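Formate dehydrogenase (Pyrobaculum aerophilum, PDB 1QP8) is an NADPH-binding relative of the D-2-hydroxyacid dehydrogenases that probably reduces glyoxylate or hydroxypyruvate. Local coordinates at residues Tyr194-Asp203 against Gly219-Phe230. Numbering follows the deposited sequence.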
ATOM      1  N   TYR A 194      17.970 -14.831 -13.282  1.00 47.56           N
ATOM      2  CA  TYR A 194      17.561 -15.903 -12.381  1.00 47.56           C
ATOM      3  C   TYR A 194      18.447 -15.969 -11.142  1.00 47.56           C
ATOM      4  O   TYR A 194      17.972 -15.920 -10.004  1.00 47.56           O
ATOM      5  CB  TYR A 194      17.605 -17.250 -13.107  1.00 72.97           C
ATOM      6  CG  TYR A 194      17.339 -18.394 -12.168  1.00 72.97           C
ATOM      7  CD1 TYR A 194      16.057 -18.641 -11.680  1.00 72.97           C
ATOM      8  CD2 TYR A 194      18.386 -19.166 -11.679  1.00 72.97           C
ATOM      9  CE1 TYR A 194      15.828 -19.619 -10.724  1.00 72.97           C
ATOM     10  CE2 TYR A 194      18.170 -20.143 -10.724  1.00 72.97           C
ATOM     11  CZ  TYR A 194      16.893 -20.365 -10.250  1.00 72.97           C
ATOM     12  OH  TYR A 194      16.697 -21.328  -9.293  1.00 72.97           O
ATOM     13  N   GLN A 195      19.744 -16.087 -11.387  1.00 57.52           N
ATOM     14  CA  GLN A 195      20.745 -16.161 -10.335  1.00 57.52           C
ATOM     15  C   GLN A 195      20.582 -15.044  -9.314  1.00 57.52           C
ATOM     16  O   GLN A 195      20.660 -15.283  -8.111  1.00 57.52           O
ATOM     17  CB  GLN A 195      22.124 -16.106 -10.980  1.00 81.15           C
ATOM     18  CG  GLN A 195      22.091 -15.411 -12.330  1.00 81.15           C
ATOM     19  CD  GLN A 195      23.326 -15.668 -13.157  1.00 81.15           C
ATOM     20  OE1 GLN A 195      24.436 -15.302 -12.767  1.00 81.15           O
ATOM     21  NE2 GLN A 195      23.143 -16.301 -14.313  1.00 81.15           N
ATOM     22  N   HIS A 196      20.342 -13.827  -9.796  1.00 58.40           N
ATOM     23  CA  HIS A 196      20.173 -12.677  -8.911  1.00 58.40           C
ATOM     24  C   HIS A 196      18.867 -12.792  -8.142  1.00 58.40           C
ATOM     25  O   HIS A 196      18.849 -12.676  -6.912  1.00 58.40           O
ATOM     26  CB  HIS A 196      20.210 -11.384  -9.714  1.00 67.80           C
ATOM     27  CG  HIS A 196      21.317 -11.343 -10.718  1.00 67.80           C
ATOM     28  ND1 HIS A 196      21.161 -11.774 -12.019  1.00 67.80           N
ATOM     29  CD2 HIS A 196      22.614 -10.978 -10.598  1.00 67.80           C
ATOM     30  CE1 HIS A 196      22.314 -11.675 -12.657  1.00 67.80           C
ATOM     31  NE2 HIS A 196      23.212 -11.194 -11.817  1.00 67.80           N
ATOM     32  N   LEU A 197      17.779 -13.033  -8.866  1.00 64.77           N
ATOM     33  CA  LEU A 197      16.465 -13.185  -8.257  1.00 64.77           C
ATOM     34  C   LEU A 197      16.537 -14.237  -7.153  1.00 64.77           C
ATOM     35  O   LEU A 197      16.012 -14.039  -6.052  1.00 64.77           O
ATOM     36  CB  LEU A 197      15.457 -13.632  -9.314  1.00 45.41           C
ATOM     37  CG  LEU A 197      15.082 -12.662 -10.429  1.00 45.41           C
ATOM     38  CD1 LEU A 197      14.244 -13.381 -11.481  1.00 45.41           C
ATOM     39  CD2 LEU A 197      14.308 -11.502  -9.823  1.00 45.41           C
ATOM     40  N   ALA A 198      17.199 -15.348  -7.467  1.00 49.24           N
ATOM     41  CA  ALA A 198      17.360 -16.465  -6.541  1.00 49.24           C
ATOM     42  C   ALA A 198      18.092 -16.118  -5.246  1.00 49.24           C
ATOM     43  O   ALA A 198      18.143 -16.929  -4.329  1.00 49.24           O
ATOM     44  CB  ALA A 198      18.069 -17.595  -7.238  1.00 53.55           C
ATOM     45  N   LEU A 199      18.660 -14.918  -5.174  1.00 50.13           N
ATOM     46  CA  LEU A 199      19.368 -14.486  -3.979  1.00 50.13           C
ATOM     47  C   LEU A 199      18.358 -13.954  -2.970  1.00 50.13           C
ATOM     48  O   LEU A 199      18.675 -13.738  -1.794  1.00 50.13           O
ATOM     49  CB  LEU A 199      20.375 -13.391  -4.327  1.00 83.67           C
ATOM     50  CG  LEU A 199      21.369 -13.716  -5.446  1.00 83.67           C
ATOM     51  CD1 LEU A 199      22.261 -12.506  -5.706  1.00 83.67           C
ATOM     52  CD2 LEU A 199      22.201 -14.923  -5.060  1.00 83.67           C
HETATM   53  N   MSE A 200      17.134 -13.728  -3.436  1.00 48.59           N
HETATM   54  CA  MSE A 200      16.093 -13.215  -2.561  1.00 48.59           C
HETATM   55  C   MSE A 200      15.535 -14.348  -1.726  1.00 48.59           C
HETATM   56  O   MSE A 200      15.877 -15.501  -1.936  1.00 48.59           O
HETATM   57  CB  MSE A 200      14.976 -12.579  -3.379  1.00 73.61           C
HETATM   58  CG  MSE A 200      15.379 -11.320  -4.114  1.00 73.61           C
HETATM   59 SE   MSE A 200      13.961 -10.517  -4.898  1.00 73.61          SE
HETATM   60  CE  MSE A 200      13.961 -11.420  -6.459  1.00 73.61           C
ATOM     61  N   ALA A 201      14.682 -14.009  -0.772  1.00 67.91           N
ATOM     62  CA  ALA A 201      14.056 -15.008   0.077  1.00 67.91           C
ATOM     63  C   ALA A 201      13.136 -15.855  -0.804  1.00 67.91           C
ATOM     64  O   ALA A 201      12.558 -15.346  -1.764  1.00 67.91           O
ATOM     65  CB  ALA A 201      13.254 -14.320   1.160  1.00 33.36           C
ATOM     66  N   GLU A 202      12.989 -17.141  -0.495  1.00 69.49           N
ATOM     67  CA  GLU A 202      12.126 -17.984  -1.316  1.00 69.49           C
ATOM     68  C   GLU A 202      10.686 -17.544  -1.167  1.00 69.49           C
ATOM     69  O   GLU A 202       9.805 -17.981  -1.899  1.00 69.49           O
ATOM     70  CB  GLU A 202      12.276 -19.453  -0.927  1.00100.05           C
ATOM     71  CG  GLU A 202      13.643 -20.020  -1.259  1.00100.05           C
ATOM     72  CD  GLU A 202      13.593 -21.495  -1.593  1.00100.05           C
ATOM     73  OE1 GLU A 202      13.096 -22.269  -0.752  1.00100.05           O
ATOM     74  OE2 GLU A 202      14.047 -21.884  -2.691  1.00100.05           O
ATOM     75  N   ASP A 203      10.479 -16.637  -0.225  1.00 63.79           N
ATOM     76  CA  ASP A 203       9.173 -16.102   0.096  1.00 63.79           C
ATOM     77  C   ASP A 203       8.962 -14.681  -0.459  1.00 63.79           C
ATOM     78  O   ASP A 203       7.881 -14.101  -0.328  1.00 63.79           O
ATOM     79  CB  ASP A 203       9.043 -16.108   1.610  1.00 98.83           C
ATOM     80  CG  ASP A 203       7.790 -15.459   2.079  1.00 98.83           C
ATOM     81  OD1 ASP A 203       6.703 -15.963   1.726  1.00 98.83           O
ATOM     82  OD2 ASP A 203       7.897 -14.443   2.796  1.00 98.83           O
ATOM     83  N   GLY A 219      14.340 -16.091 -16.814  1.00 40.13           N
ATOM     84  CA  GLY A 219      14.718 -16.233 -15.420  1.00 40.13           C
ATOM     85  C   GLY A 219      13.526 -16.125 -14.509  1.00 40.13           C
ATOM     86  O   GLY A 219      13.348 -16.959 -13.623  1.00 40.13           O
ATOM     87  N   VAL A 220      12.708 -15.099 -14.734  1.00 47.22           N
ATOM     88  CA  VAL A 220      11.503 -14.862 -13.936  1.00 47.22           C
ATOM     89  C   VAL A 220      10.626 -16.105 -13.945  1.00 47.22           C
ATOM     90  O   VAL A 220      10.218 -16.625 -12.903  1.00 47.22           O
ATOM     91  CB  VAL A 220      10.660 -13.730 -14.522  1.00 41.50           C
ATOM     92  CG1 VAL A 220       9.649 -13.266 -13.490  1.00 41.50           C
ATOM     93  CG2 VAL A 220      11.558 -12.595 -15.003  1.00 41.50           C
ATOM     94  N   LEU A 221      10.339 -16.563 -15.156  1.00 51.20           N
ATOM     95  CA  LEU A 221       9.513 -17.725 -15.381  1.00 51.20           C
ATOM     96  C   LEU A 221      10.058 -18.902 -14.583  1.00 51.20           C
ATOM     97  O   LEU A 221       9.324 -19.608 -13.887  1.00 51.20           O
ATOM     98  CB  LEU A 221       9.542 -18.034 -16.871  1.00 56.69           C
ATOM     99  CG  LEU A 221       8.378 -18.711 -17.579  1.00 56.69           C
ATOM    100  CD1 LEU A 221       7.034 -18.114 -17.151  1.00 56.69           C
ATOM    101  CD2 LEU A 221       8.604 -18.517 -19.066  1.00 56.69           C
ATOM    102  N   ARG A 222      11.362 -19.103 -14.670  1.00 45.57           N
ATOM    103  CA  ARG A 222      11.973 -20.214 -13.987  1.00 45.57           C
ATOM    104  C   ARG A 222      11.861 -20.158 -12.484  1.00 45.57           C
ATOM    105  O   ARG A 222      11.483 -21.146 -11.856  1.00 45.57           O
ATOM    106  CB  ARG A 222      13.438 -20.326 -14.365  1.00 69.62           C
ATOM    107  CG  ARG A 222      14.204 -21.187 -13.403  1.00 69.62           C
ATOM    108  CD  ARG A 222      15.617 -21.396 -13.841  1.00 69.62           C
ATOM    109  NE  ARG A 222      16.388 -21.934 -12.735  1.00 69.62           N
ATOM    110  CZ  ARG A 222      17.576 -22.506 -12.857  1.00 69.62           C
ATOM    111  NH1 ARG A 222      18.136 -22.620 -14.055  1.00 69.62           N
ATOM    112  NH2 ARG A 222      18.196 -22.965 -11.775  1.00 69.62           N
ATOM    113  N   ILE A 223      12.201 -19.024 -11.885  1.00 45.40           N
ATOM    114  CA  ILE A 223      12.119 -18.961 -10.435  1.00 45.40           C
ATOM    115  C   ILE A 223      10.670 -19.056  -9.978  1.00 45.40           C
ATOM    116  O   ILE A 223      10.385 -19.623  -8.924  1.00 45.40           O
ATOM    117  CB  ILE A 223      12.759 -17.683  -9.855  1.00 40.07           C
ATOM    118  CG1 ILE A 223      12.976 -17.878  -8.354  1.00 40.07           C
ATOM    119  CG2 ILE A 223      11.871 -16.477 -10.088  1.00 40.07           C
ATOM    120  CD1 ILE A 223      13.610 -16.700  -7.660  1.00 40.07           C
ATOM    121  N   LEU A 224       9.753 -18.512 -10.775  1.00 42.41           N
ATOM    122  CA  LEU A 224       8.346 -18.571 -10.417  1.00 42.41           C
ATOM    123  C   LEU A 224       7.907 -20.011 -10.363  1.00 42.41           C
ATOM    124  O   LEU A 224       7.147 -20.382  -9.477  1.00 42.41           O
ATOM    125  CB  LEU A 224       7.493 -17.812 -11.420  1.00 35.72           C
ATOM    126  CG  LEU A 224       7.359 -16.329 -11.100  1.00 35.72           C
ATOM    127  CD1 LEU A 224       6.778 -15.595 -12.302  1.00 35.72           C
ATOM    128  CD2 LEU A 224       6.498 -16.174  -9.875  1.00 35.72           C
ATOM    129  N   LYS A 225       8.393 -20.825 -11.300  1.00 50.83           N
ATOM    130  CA  LYS A 225       8.033 -22.245 -11.330  1.00 50.83           C
ATOM    131  C   LYS A 225       8.737 -23.065 -10.258  1.00 50.83           C
ATOM    132  O   LYS A 225       8.394 -24.225 -10.046  1.00 50.83           O
ATOM    133  CB  LYS A 225       8.355 -22.864 -12.685  1.00 40.86           C
ATOM    134  CG  LYS A 225       7.386 -22.511 -13.790  1.00 40.86           C
ATOM    135  CD  LYS A 225       7.953 -22.905 -15.134  1.00 40.86           C
ATOM    136  CE  LYS A 225       7.005 -22.542 -16.260  1.00 40.86           C
ATOM    137  NZ  LYS A 225       7.671 -22.604 -17.602  1.00 40.86           N
ATOM    138  N   GLU A 226       9.724 -22.474  -9.592  1.00 56.83           N
ATOM    139  CA  GLU A 226      10.449 -23.184  -8.546  1.00 56.83           C
ATOM    140  C   GLU A 226       9.998 -22.770  -7.162  1.00 56.83           C
ATOM    141  O   GLU A 226       9.860 -23.604  -6.271  1.00 56.83           O
ATOM    142  CB  GLU A 226      11.950 -22.929  -8.641  1.00 67.92           C
ATOM    143  CG  GLU A 226      12.590 -23.284  -9.962  1.00 67.92           C
ATOM    144  CD  GLU A 226      14.096 -23.209  -9.870  1.00 67.92           C
ATOM    145  OE1 GLU A 226      14.582 -22.478  -8.977  1.00 67.92           O
ATOM    146  OE2 GLU A 226      14.783 -23.867 -10.682  1.00 67.92           O
ATOM    147  N   ARG A 227       9.789 -21.476  -6.966  1.00 57.45           N
ATOM    148  CA  ARG A 227       9.379 -20.994  -5.661  1.00 57.45           C
ATOM    149  C   ARG A 227       7.931 -20.528  -5.656  1.00 57.45           C
ATOM    150  O   ARG A 227       7.613 -19.402  -6.037  1.00 57.45           O
ATOM    151  CB  ARG A 227      10.346 -19.895  -5.199  1.00 62.48           C
ATOM    152  CG  ARG A 227      11.751 -20.459  -4.981  1.00 62.48           C
ATOM    153  CD  ARG A 227      12.899 -19.543  -5.405  1.00 62.48           C
ATOM    154  NE  ARG A 227      13.349 -18.670  -4.327  1.00 62.48           N
ATOM    155  CZ  ARG A 227      14.594 -18.227  -4.195  1.00 62.48           C
ATOM    156  NH1 ARG A 227      15.527 -18.576  -5.071  1.00 62.48           N
ATOM    157  NH2 ARG A 227      14.906 -17.432  -3.185  1.00 62.48           N
ATOM    158  N   PRO A 228       7.023 -21.416  -5.235  1.00 48.14           N
ATOM    159  CA  PRO A 228       5.592 -21.112  -5.176  1.00 48.14           C
ATOM    160  C   PRO A 228       5.278 -19.868  -4.333  1.00 48.14           C
ATOM    161  O   PRO A 228       4.356 -19.117  -4.648  1.00 48.14           O
ATOM    162  CB  PRO A 228       4.996 -22.396  -4.596  1.00 44.93           C
ATOM    163  CG  PRO A 228       5.918 -23.460  -5.130  1.00 44.93           C
ATOM    164  CD  PRO A 228       7.273 -22.831  -4.904  1.00 44.93           C
ATOM    165  N   GLN A 229       6.054 -19.650  -3.274  1.00 49.91           N
ATOM    166  CA  GLN A 229       5.858 -18.503  -2.400  1.00 49.91           C
ATOM    167  C   GLN A 229       6.454 -17.234  -3.015  1.00 49.91           C
ATOM    168  O   GLN A 229       6.184 -16.120  -2.549  1.00 49.91           O
ATOM    169  CB  GLN A 229       6.521 -18.763  -1.054  1.00 93.45           C
ATOM    170  CG  GLN A 229       6.185 -20.107  -0.453  1.00 93.45           C
ATOM    171  CD  GLN A 229       4.746 -20.199  -0.011  1.00 93.45           C
ATOM    172  OE1 GLN A 229       4.329 -19.513   0.925  1.00 93.45           O
ATOM    173  NE2 GLN A 229       3.973 -21.045  -0.683  1.00 93.45           N
ATOM    174  N   PHE A 230       7.284 -17.402  -4.042  1.00 40.84           N
ATOM    175  CA  PHE A 230       7.886 -16.254  -4.694  1.00 40.84           C
ATOM    176  C   PHE A 230       6.829 -15.607  -5.597  1.00 40.84           C
ATOM    177  O   PHE A 230       6.184 -16.277  -6.403  1.00 40.84           O
ATOM    178  CB  PHE A 230       9.093 -16.673  -5.532  1.00 49.61           C
ATOM    179  CG  PHE A 230       9.848 -15.512  -6.131  1.00 49.61           C
ATOM    180  CD1 PHE A 230      10.814 -14.841  -5.398  1.00 49.61           C
ATOM    181  CD2 PHE A 230       9.603 -15.105  -7.441  1.00 49.61           C
ATOM    182  CE1 PHE A 230      11.530 -13.779  -5.963  1.00 49.61           C
ATOM    183  CE2 PHE A 230      10.312 -14.050  -8.015  1.00 49.61           C
ATOM    184  CZ  PHE A 230      11.278 -13.387  -7.273  1.00 49.61           C
TER
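Tyr194 lays one face of its ring against Arg222 and works as a knob set among Gly219, Arg222, Ile223 and Glu226 of helix 217-226. With CG anti to the backbone N (chi1 174°), the ring swings over Arg222, the two side chains crossing at about a right angle; Arg222 CZ stands 3.6 Å from the Tyr194 centroid, a cation-pi contact with ring and guanidinium planes 41° apart, and CD adds a CH-pi contact. At the ring edge, the hydroxyl donates to Glu226 OE1, the carboxylate turned nearly perpendicular to the ring, while Glu226 OE2 forms a salt bridge with Arg222 NE, its hydrogen bond weak. With an alanine here, Arg222 would probably lose its aromatic cover and Glu226 its hydroxyl donor.

Further along, Arg227 NH1 donates to Ala198 O at 3.2 Å, while Glu202 OE2 lies over one guanidinium face, 3.7 Å from Arg227 NE, a long pair of charges only. Beneath, Ile223 CD1 meets Leu197 CB at 3.9 Å, and selenomethionine Met200 brings CE to the Phe230 ring edge, near Phe206 of strand 205-208. Two connections flanking that strand of the Rossmann-type domain thus share an apolar floor, and buried Arg227, met by carbonyl and carboxylate, probably has its charge offset where they join.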